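Long-range contacts in phosphoacetylglucosamine mutase (Aspergillus lentulus, PDB 5O9X), which interconverts N-acetylglucosamine 6-phosphate and N-acetylglucosamine 1-phosphate, a phosphomutase reaction on the route to UDP-N-acetylglucosamine: residues Tyr17-Tyr27 and Glu93-Leu104; Lys79-Met87 and Leu167-Thr176. The protein carries 1 engineered substitution. All coordinates share one frame; numbering follows the deposited sequence.

Contact 1 (Tyr17-Tyr27 and Glu93-Leu104); sequences YAKPEGKIFQY and EAYATKLANAPL
Swinging Y27 CG to the side opposite its backbone N (chi1 -164°), with E93 CG kept beside its own backbone N, brings the glutamate methylene over one face of the Y27 ring. E93 CG sits 3.9 Å from the Y27 centroid and 23° off the normal, toward the rim: a CH-pi contact. Beyond it the extended E93 chain carries its carboxylate out past the CD2-CE2 edge, its plane turned 24° from the ring, to a salt bridge with K364. One turn on, T97 OG1 donates to E93 O at 2.9 Å, from above the carbonyl plane, so this oxygen is gripped by both T97 N and T97 OG1. A water bridges the segments: it accepts from Y27 N at 2.8 Å and donates to T97 OG1 at 3.0 Å. F25 packs its CB on A100 CB and turns a ring edge to the helix end, with CD2 3.3 Å from A100 O; the N101 side chain lies against the F25 backbone. K19, bent at its last two torsions, lays CE beside A100 O and A102 O, and NZ makes a weak hydrogen bond of 3.4 Å to N101 O. L104 CD2 closes the far end against Y17 O at 3.3 Å. The loop between helix 4-14 and strand 32-35 is thus laid along helix 91-101 and past its C-terminus. Y27 combines CH-pi packing with a water-mediated link to T97; at the other end L104 packs on Y17, and K19 NZ, weakly held, lies near the helix's carbonyl end, where its positive charge would probably be favoured.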
loop_
_atom_site.group_PDB
_atom_site.type_symbol
_atom_site.label_atom_id
_atom_site.label_comp_id
_atom_site.label_asym_id
_atom_site.label_seq_id
_atom_site.Cartn_x
_atom_site.Cartn_y
_atom_site.Cartn_z
ATOM N N TYR A 17 31.524 4.120 -1.288
ATOM C CA TYR A 17 30.512 4.746 -0.417
ATOM C C TYR A 17 31.062 4.975 0.979
ATOM O O TYR A 17 32.133 4.500 1.314
ATOM C CB TYR A 17 29.175 3.934 -0.411
ATOM C CG TYR A 17 28.780 3.463 -1.814
ATOM C CD1 TYR A 17 28.544 4.383 -2.822
ATOM C CD2 TYR A 17 28.720 2.094 -2.128
ATOM C CE1 TYR A 17 28.272 3.973 -4.122
ATOM C CE2 TYR A 17 28.405 1.671 -3.405
ATOM C CZ TYR A 17 28.181 2.614 -4.396
ATOM O OH TYR A 17 27.879 2.214 -5.670
ATOM N N ALA A 18 30.347 5.760 1.756
ATOM C CA ALA A 18 30.702 6.048 3.142
ATOM C C ALA A 18 29.403 6.008 3.932
ATOM O O ALA A 18 28.424 6.636 3.504
ATOM C CB ALA A 18 31.355 7.432 3.235
ATOM N N LYS A 19 29.366 5.256 5.040
ATOM C CA LYS A 19 28.226 5.290 5.956
ATOM C C LYS A 19 28.149 6.631 6.624
ATOM O O LYS A 19 29.191 7.180 6.996
ATOM C CB LYS A 19 28.333 4.258 7.063
ATOM C CG LYS A 19 28.132 2.850 6.606
ATOM C CD LYS A 19 28.106 1.931 7.793
ATOM C CE LYS A 19 26.692 1.586 8.176
ATOM N NZ LYS A 19 26.581 1.560 9.646
ATOM N N PRO A 20 26.923 7.175 6.798
ATOM C CA PRO A 20 26.803 8.399 7.596
ATOM C C PRO A 20 27.052 8.122 9.069
ATOM O O PRO A 20 26.593 7.099 9.610
ATOM C CB PRO A 20 25.329 8.842 7.369
ATOM C CG PRO A 20 24.614 7.634 6.884
ATOM C CD PRO A 20 25.630 6.770 6.196
ATOM N N GLU A 21 27.772 9.026 9.717
ATOM C CA GLU A 21 28.293 8.754 11.052
ATOM C C GLU A 21 27.154 8.703 12.036
ATOM O O GLU A 21 26.296 9.576 12.058
ATOM C CB GLU A 21 29.304 9.821 11.492
ATOM C CG GLU A 21 30.494 9.970 10.573
ATOM C CD GLU A 21 31.800 9.894 11.337
ATOM O OE1 GLU A 21 31.839 9.204 12.391
ATOM O OE2 GLU A 21 32.783 10.524 10.881
ATOM N N GLY A 22 27.143 7.660 12.835
ATOM C CA GLY A 22 26.183 7.607 13.893
ATOM C C GLY A 22 24.770 7.151 13.545
ATOM O O GLY A 22 24.034 6.903 14.467
ATOM N N LYS A 23 24.372 7.042 12.257
ATOM C CA LYS A 23 22.981 6.597 11.945
ATOM C C LYS A 23 22.858 5.097 12.093
ATOM O O LYS A 23 23.702 4.316 11.590
ATOM C CB LYS A 23 22.496 6.984 10.542
ATOM C CG LYS A 23 22.784 8.422 10.137
ATOM C CD LYS A 23 22.135 9.487 11.019
ATOM C CE LYS A 23 22.140 10.826 10.304
ATOM N NZ LYS A 23 21.334 11.815 11.058
ATOM N N ILE A 24 21.810 4.708 12.797
ATOM C CA ILE A 24 21.402 3.314 12.918
ATOM C C ILE A 24 20.130 3.211 12.040
ATOM O O ILE A 24 19.260 4.037 12.153
ATOM C CB ILE A 24 21.117 2.941 14.391
ATOM C CG1 ILE A 24 22.464 2.908 15.233
ATOM C CG2 ILE A 24 20.328 1.634 14.474
ATOM C CD1 ILE A 24 22.308 3.082 16.740
ATOM N N PHE A 25 20.077 2.222 11.154
ATOM C CA PHE A 25 18.979 2.059 10.203
ATOM C C PHE A 25 17.997 0.993 10.681
ATOM O O PHE A 25 18.388 0.044 11.330
ATOM C CB PHE A 25 19.534 1.699 8.822
ATOM C CG PHE A 25 20.555 2.661 8.336
ATOM C CD1 PHE A 25 20.185 3.952 7.933
ATOM C CD2 PHE A 25 21.919 2.289 8.275
ATOM C CE1 PHE A 25 21.133 4.857 7.466
ATOM C CE2 PHE A 25 22.874 3.219 7.830
ATOM C CZ PHE A 25 22.484 4.493 7.414
ATOM N N GLN A 26 16.704 1.199 10.422
ATOM C CA GLN A 26 15.708 0.213 10.791
ATOM C C GLN A 26 14.799 -0.015 9.581
ATOM O O GLN A 26 14.560 0.916 8.802
ATOM C CB GLN A 26 14.927 0.667 12.034
ATOM C CG GLN A 26 14.531 2.139 11.965
ATOM C CD GLN A 26 13.618 2.621 13.110
ATOM O OE1 GLN A 26 14.076 2.802 14.256
ATOM N NE2 GLN A 26 12.312 2.862 12.787
ATOM N N TYR A 27 14.269 -1.226 9.443
ATOM C CA TYR A 27 13.439 -1.563 8.279
ATOM C C TYR A 27 12.065 -0.799 8.277
ATOM O O TYR A 27 11.560 -0.402 7.222
ATOM C CB TYR A 27 13.258 -3.079 8.203
ATOM C CG TYR A 27 12.771 -3.574 6.870
ATOM C CD1 TYR A 27 13.690 -3.859 5.827
ATOM C CD2 TYR A 27 11.398 -3.788 6.642
ATOM C CE1 TYR A 27 13.237 -4.331 4.620
ATOM C CE2 TYR A 27 10.935 -4.304 5.417
ATOM C CZ TYR A 27 11.853 -4.559 4.417
ATOM O OH TYR A 27 11.467 -5.023 3.167
ATOM N N GLU A 93 13.498 -9.245 7.374
ATOM C CA GLU A 93 13.748 -7.815 7.689
ATOM C C GLU A 93 14.963 -7.686 8.637
ATOM O O GLU A 93 15.778 -6.776 8.455
ATOM C CB GLU A 93 12.506 -7.142 8.286
ATOM C CG GLU A 93 11.249 -7.340 7.428
ATOM C CD GLU A 93 10.019 -6.764 8.070
ATOM O OE1 GLU A 93 10.079 -6.415 9.281
ATOM O OE2 GLU A 93 9.022 -6.614 7.343
ATOM N N ALA A 94 15.093 -8.602 9.627
ATOM C CA ALA A 94 16.314 -8.635 10.470
ATOM C C ALA A 94 17.605 -8.813 9.704
ATOM O O ALA A 94 18.628 -8.192 10.059
ATOM C CB ALA A 94 16.243 -9.707 11.577
ATOM N N TYR A 95 17.612 -9.694 8.716
ATOM C CA TYR A 95 18.814 -9.848 7.904
ATOM C C TYR A 95 19.137 -8.529 7.150
ATOM O O TYR A 95 20.305 -8.108 7.065
ATOM C CB TYR A 95 18.635 -10.944 6.883
ATOM C CG TYR A 95 18.217 -12.289 7.438
ATOM C CD1 TYR A 95 18.722 -12.766 8.676
ATOM C CD2 TYR A 95 17.385 -13.127 6.691
ATOM C CE1 TYR A 95 18.346 -14.013 9.172
ATOM C CE2 TYR A 95 17.017 -14.388 7.168
ATOM C CZ TYR A 95 17.510 -14.829 8.397
ATOM O OH TYR A 95 17.107 -16.054 8.864
ATOM N N ALA A 96 18.090 -7.891 6.589
ATOM C CA ALA A 96 18.348 -6.635 5.845
ATOM C C ALA A 96 18.983 -5.641 6.767
ATOM O O ALA A 96 19.890 -4.923 6.377
ATOM C CB ALA A 96 17.052 -6.094 5.299
ATOM N N THR A 97 18.444 -5.558 7.997
ATOM C CA THR A 97 18.862 -4.553 8.961
ATOM C C THR A 97 20.294 -4.836 9.435
ATOM O O THR A 97 21.067 -3.906 9.712
ATOM C CB THR A 97 17.869 -4.547 10.141
ATOM O OG1 THR A 97 16.574 -4.276 9.644
ATOM C CG2 THR A 97 18.217 -3.558 11.239
ATOM N N LYS A 98 20.681 -6.124 9.448
ATOM C CA LYS A 98 22.058 -6.458 9.849
ATOM C C LYS A 98 23.003 -5.994 8.737
ATOM O O LYS A 98 24.023 -5.384 9.011
ATOM C CB LYS A 98 22.139 -7.965 10.083
ATOM C CG LYS A 98 23.509 -8.478 10.522
ATOM C CD LYS A 98 23.636 -9.974 10.219
ATOM C CE LYS A 98 22.914 -10.853 11.239
ATOM N NZ LYS A 98 23.851 -11.193 12.344
ATOM N N LEU A 99 22.669 -6.263 7.471
ATOM C CA LEU A 99 23.531 -5.801 6.409
ATOM C C LEU A 99 23.609 -4.270 6.378
ATOM O O LEU A 99 24.694 -3.695 6.186
ATOM C CB LEU A 99 23.107 -6.339 5.029
ATOM C CG LEU A 99 23.410 -7.790 4.706
ATOM C CD1 LEU A 99 22.528 -8.275 3.554
ATOM C CD2 LEU A 99 24.908 -7.936 4.368
ATOM N N ALA A 100 22.473 -3.617 6.607
ATOM C CA ALA A 100 22.431 -2.137 6.514
ATOM C C ALA A 100 23.202 -1.475 7.653
ATOM O O ALA A 100 23.698 -0.352 7.505
ATOM C CB ALA A 100 20.994 -1.651 6.501
ATOM N N ASN A 101 23.283 -2.157 8.807
ATOM C CA ASN A 101 24.016 -1.612 9.955
ATOM C C ASN A 101 25.491 -2.094 10.081
ATOM O O ASN A 101 26.233 -1.600 10.938
ATOM C CB ASN A 101 23.221 -1.791 11.253
ATOM C CG ASN A 101 21.955 -0.936 11.255
ATOM O OD1 ASN A 101 20.841 -1.461 11.262
ATOM N ND2 ASN A 101 22.118 0.373 11.191
ATOM N N ALA A 102 25.901 -3.022 9.220
ATOM C CA ALA A 102 27.296 -3.496 9.190
ATOM C C ALA A 102 28.242 -2.358 8.826
ATOM O O ALA A 102 27.964 -1.616 7.838
ATOM C CB ALA A 102 27.451 -4.589 8.164
ATOM N N PRO A 103 29.383 -2.228 9.580
ATOM C CA PRO A 103 30.448 -1.380 9.057
ATOM C C PRO A 103 30.762 -1.843 7.651
ATOM O O PRO A 103 30.696 -3.043 7.346
ATOM C CB PRO A 103 31.626 -1.625 10.003
ATOM C CG PRO A 103 31.032 -2.228 11.231
ATOM C CD PRO A 103 29.807 -2.980 10.781
ATOM N N LEU A 104 31.040 -0.879 6.782
ATOM C CA LEU A 104 31.278 -1.150 5.384
ATOM C C LEU A 104 32.446 -2.097 5.166
ATOM O O LEU A 104 32.405 -2.984 4.294
ATOM C CB LEU A 104 31.508 0.219 4.682
ATOM C CG LEU A 104 30.815 0.576 3.394
ATOM C CD1 LEU A 104 29.391 0.058 3.421
ATOM C CD2 LEU A 104 30.848 2.079 3.198
HETATM O O HOH W 1 14.750 -2.938 11.614
#

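Contact 2 (Lys79-Met87 and Leu167-Thr176); sequences KLVDPMGEM and LHYVVRCKNT
Aromatic contacts centre on H168, whose ring has V81 CG2 over one face, 3.8 Å from the H168 centroid and 17° off the normal, in a CH-pi contact. M87 SD stands at the ring edge, 5.4 Å from the same centroid. The bond of H168 ND1 to T164 O, one helical turn back, helps fix the ring's rotation. Apolar packing continues along the helix: the two V81 methyls fork, CG2 reaching L167 CD2 at 3.9 Å and CG1 reaching V171 CG2 at 4.1 Å. V171 CG1 then presses on the backbone of the D82-G85 type I turn, 3.4 Å from D82 O. M84 starts away from the helix, but bends at chi2 and chi3 bring its end back, SD lying 3.7 Å from T176 CG2. Around the charged group, M84 CE is 3.7 Å from R172 NE; the R172 chain, extended from CG to NE, passes alongside M84 O and ends in a cation-pi contact with Y183. Among polar groups, T176 OG1 donates to R172 O within the helix and accepts from Y183 N. The strand 79-81 and helix 167-176 axes come within 9.8 Å at closest approach, inclined at 27°; V81 pairs with G63 of strand 61-66, L167 and V171 also touch strand 127-132, and L80 points away onto helix 40-56, so helix 164-176 covers one face of this sheet in an alpha/beta/alpha domain.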
loop_
_atom_site.group_PDB
_atom_site.type_symbol
_atom_site.label_atom_id
_atom_site.label_comp_id
_atom_site.label_asym_id
_atom_site.label_seq_id
_atom_site.Cartn_x
_atom_site.Cartn_y
_atom_site.Cartn_z
ATOM N N LYS A 79 12.095 -0.813 -0.941
ATOM C CA LYS A 79 11.206 -1.961 -0.628
ATOM C C LYS A 79 11.525 -3.294 -1.330
ATOM O O LYS A 79 11.600 -3.326 -2.583
ATOM C CB LYS A 79 9.821 -1.596 -1.098
ATOM C CG LYS A 79 8.830 -2.296 -0.212
ATOM C CD LYS A 79 7.419 -1.887 -0.502
ATOM C CE LYS A 79 6.904 -2.643 -1.698
ATOM N NZ LYS A 79 5.466 -2.303 -1.802
ATOM N N LEU A 80 11.671 -4.386 -0.570
ATOM C CA LEU A 80 11.830 -5.714 -1.204
ATOM C C LEU A 80 10.496 -6.462 -1.538
ATOM O O LEU A 80 9.521 -6.412 -0.782
ATOM C CB LEU A 80 12.800 -6.571 -0.433
ATOM C CG LEU A 80 14.175 -5.915 -0.548
ATOM C CD1 LEU A 80 14.644 -5.439 0.833
ATOM C CD2 LEU A 80 15.107 -6.938 -1.168
ATOM N N VAL A 81 10.492 -7.155 -2.663
ATOM C CA VAL A 81 9.312 -7.864 -3.184
ATOM C C VAL A 81 9.681 -9.347 -3.372
ATOM O O VAL A 81 10.563 -9.661 -4.134
ATOM C CB VAL A 81 8.784 -7.289 -4.540
ATOM C CG1 VAL A 81 7.458 -8.003 -4.946
ATOM C CG2 VAL A 81 8.543 -5.784 -4.407
ATOM N N ASP A 82 8.943 -10.230 -2.706
ATOM C CA ASP A 82 9.183 -11.697 -2.768
ATOM C C ASP A 82 8.500 -12.252 -4.037
ATOM O O ASP A 82 7.690 -11.540 -4.706
ATOM C CB ASP A 82 8.667 -12.378 -1.497
ATOM C CG ASP A 82 9.769 -12.711 -0.476
ATOM O OD1 ASP A 82 10.947 -12.703 -0.797
ATOM O OD2 ASP A 82 9.455 -13.032 0.700
ATOM N N PRO A 83 8.739 -13.548 -4.347
ATOM C CA PRO A 83 8.428 -13.983 -5.704
ATOM C C PRO A 83 6.984 -13.876 -6.159
ATOM O O PRO A 83 6.782 -13.774 -7.361
ATOM C CB PRO A 83 8.858 -15.486 -5.682
ATOM C CG PRO A 83 10.091 -15.403 -4.781
ATOM C CD PRO A 83 9.500 -14.614 -3.623
ATOM N N MET A 84 6.010 -13.937 -5.242
ATOM C CA MET A 84 4.599 -13.942 -5.671
ATOM C C MET A 84 3.979 -12.546 -5.524
ATOM O O MET A 84 2.765 -12.366 -5.613
ATOM C CB MET A 84 3.786 -15.086 -4.977
ATOM C CG MET A 84 4.195 -16.502 -5.489
ATOM S SD MET A 84 3.972 -16.650 -7.309
ATOM C CE MET A 84 2.177 -16.730 -7.434
ATOM N N GLY A 85 4.836 -11.562 -5.286
ATOM C CA GLY A 85 4.356 -10.172 -5.219
ATOM C C GLY A 85 4.144 -9.694 -3.804
ATOM O O GLY A 85 3.837 -8.534 -3.608
ATOM N N GLU A 86 4.299 -10.568 -2.807
ATOM C CA GLU A 86 4.118 -10.144 -1.443
ATOM C C GLU A 86 5.364 -9.387 -0.917
ATOM O O GLU A 86 6.447 -9.475 -1.478
ATOM C CB GLU A 86 3.671 -11.308 -0.528
ATOM C CG GLU A 86 4.755 -12.318 -0.119
ATOM C CD GLU A 86 4.996 -13.461 -1.140
ATOM O OE1 GLU A 86 4.506 -13.371 -2.278
ATOM O OE2 GLU A 86 5.697 -14.466 -0.799
ATOM N N MET A 87 5.181 -8.661 0.187
ATOM C CA MET A 87 6.277 -8.055 0.899
ATOM C C MET A 87 7.244 -9.101 1.388
ATOM O O MET A 87 6.844 -10.184 1.857
ATOM C CB MET A 87 5.788 -7.281 2.116
ATOM C CG MET A 87 4.839 -6.121 1.784
ATOM S SD MET A 87 5.690 -4.916 0.779
ATOM C CE MET A 87 6.508 -4.093 2.173
ATOM N N LEU A 167 5.719 -2.801 -10.456
ATOM C CA LEU A 167 6.879 -3.626 -10.113
ATOM C C LEU A 167 6.429 -4.983 -9.452
ATOM O O LEU A 167 6.904 -6.051 -9.844
ATOM C CB LEU A 167 7.934 -2.784 -9.281
ATOM C CG LEU A 167 9.037 -3.801 -9.060
ATOM C CD1 LEU A 167 10.042 -4.076 -10.181
ATOM C CD2 LEU A 167 9.573 -3.839 -7.667
ATOM N N HIS A 168 5.540 -4.954 -8.422
ATOM C CA HIS A 168 5.015 -6.226 -7.853
ATOM C C HIS A 168 4.387 -7.167 -8.919
ATOM O O HIS A 168 4.562 -8.429 -8.900
ATOM C CB HIS A 168 3.907 -5.868 -6.859
ATOM C CG HIS A 168 4.408 -5.449 -5.524
ATOM N ND1 HIS A 168 4.998 -4.228 -5.297
ATOM C CD2 HIS A 168 4.413 -6.107 -4.330
ATOM C CE1 HIS A 168 5.274 -4.119 -4.005
ATOM N NE2 HIS A 168 4.971 -5.262 -3.409
ATOM N N TYR A 169 3.625 -6.573 -9.830
ATOM C CA TYR A 169 3.030 -7.295 -10.985
ATOM C C TYR A 169 4.108 -7.980 -11.839
ATOM O O TYR A 169 3.964 -9.166 -12.162
ATOM C CB TYR A 169 2.135 -6.335 -11.861
ATOM C CG TYR A 169 1.843 -6.871 -13.209
ATOM C CD1 TYR A 169 0.637 -7.657 -13.433
ATOM C CD2 TYR A 169 2.722 -6.681 -14.276
ATOM C CE1 TYR A 169 0.350 -8.162 -14.702
ATOM C CE2 TYR A 169 2.438 -7.221 -15.532
ATOM C CZ TYR A 169 1.271 -7.964 -15.736
ATOM O OH TYR A 169 0.997 -8.507 -17.014
ATOM N N VAL A 170 5.191 -7.261 -12.166
ATOM C CA VAL A 170 6.303 -7.781 -12.999
ATOM C C VAL A 170 6.979 -8.987 -12.307
ATOM O O VAL A 170 7.255 -9.989 -12.969
ATOM C CB VAL A 170 7.371 -6.709 -13.327
ATOM C CG1 VAL A 170 8.615 -7.316 -13.992
ATOM C CG2 VAL A 170 6.780 -5.674 -14.272
ATOM N N VAL A 171 7.276 -8.853 -11.016
ATOM C CA VAL A 171 7.867 -9.942 -10.204
ATOM C C VAL A 171 6.994 -11.237 -10.290
ATOM O O VAL A 171 7.519 -12.286 -10.665
ATOM C CB VAL A 171 8.066 -9.543 -8.723
ATOM C CG1 VAL A 171 8.601 -10.787 -7.939
ATOM C CG2 VAL A 171 9.106 -8.359 -8.650
ATOM N N ARG A 172 5.716 -11.132 -9.923
ATOM C CA ARG A 172 4.744 -12.244 -10.034
ATOM C C ARG A 172 4.717 -12.814 -11.471
ATOM O O ARG A 172 4.885 -14.042 -11.661
ATOM C CB ARG A 172 3.376 -11.866 -9.528
ATOM C CG ARG A 172 2.478 -13.065 -9.433
ATOM C CD ARG A 172 1.180 -12.656 -8.833
ATOM N NE ARG A 172 0.280 -13.783 -8.587
ATOM C CZ ARG A 172 -0.776 -13.696 -7.772
ATOM N NH1 ARG A 172 -1.044 -12.552 -7.155
ATOM N NH2 ARG A 172 -1.562 -14.739 -7.552
ATOM N N CYS A 173 4.594 -11.961 -12.476
ATOM C CA CYS A 173 4.623 -12.461 -13.862
ATOM C C CYS A 173 5.868 -13.263 -14.197
ATOM O O CYS A 173 5.750 -14.373 -14.769
ATOM C CB CYS A 173 4.484 -11.338 -14.919
ATOM S SG CYS A 173 2.814 -10.674 -14.873
ATOM N N LYS A 174 7.054 -12.736 -13.892
ATOM C CA LYS A 174 8.266 -13.442 -14.321
ATOM C C LYS A 174 8.390 -14.815 -13.556
ATOM O O LYS A 174 9.002 -15.778 -14.045
ATOM C CB LYS A 174 9.516 -12.600 -14.083
ATOM C CG LYS A 174 9.597 -11.294 -14.836
ATOM C CD LYS A 174 10.937 -10.656 -14.603
ATOM C CE LYS A 174 12.000 -11.321 -15.475
ATOM N NZ LYS A 174 11.765 -11.170 -16.927
ATOM N N ASN A 175 7.846 -14.891 -12.348
ATOM C CA ASN A 175 7.975 -16.138 -11.592
ATOM C C ASN A 175 6.883 -17.165 -11.932
ATOM O O ASN A 175 6.917 -18.277 -11.421
ATOM C CB ASN A 175 8.024 -15.872 -10.096
ATOM C CG ASN A 175 9.344 -15.240 -9.668
ATOM O OD1 ASN A 175 9.342 -14.278 -8.892
ATOM N ND2 ASN A 175 10.444 -15.737 -10.174
ATOM N N THR A 176 5.898 -16.768 -12.737
ATOM C CA THR A 176 4.794 -17.648 -13.054
ATOM C C THR A 176 4.675 -17.897 -14.555
ATOM O O THR A 176 3.788 -18.666 -14.972
ATOM C CB THR A 176 3.437 -17.139 -12.522
ATOM O OG1 THR A 176 3.116 -15.898 -13.180
ATOM C CG2 THR A 176 3.419 -17.030 -10.974
#

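In the fold
Contacts 1 and 2 belong to the same alpha/beta/alpha domain I, their segments alternating along the chain and their centres 25 Å apart. Strand 75-81 leads through the loop of residues 82-90 to helix 91-101, and the contacts touch where Y27 OH packs 3.8 Å from L80 N. Helix 40-56 adjoins both: it receives A96 from contact 1 and L80 from contact 2, while V81 turns to helix 164-176. The bound glucose 1,6-bisphosphate, probably mimicking the reaction intermediate, lies closer to contact 2: M87 is about 6 Å from it and Y27 about 10 Å, measured from their side chains.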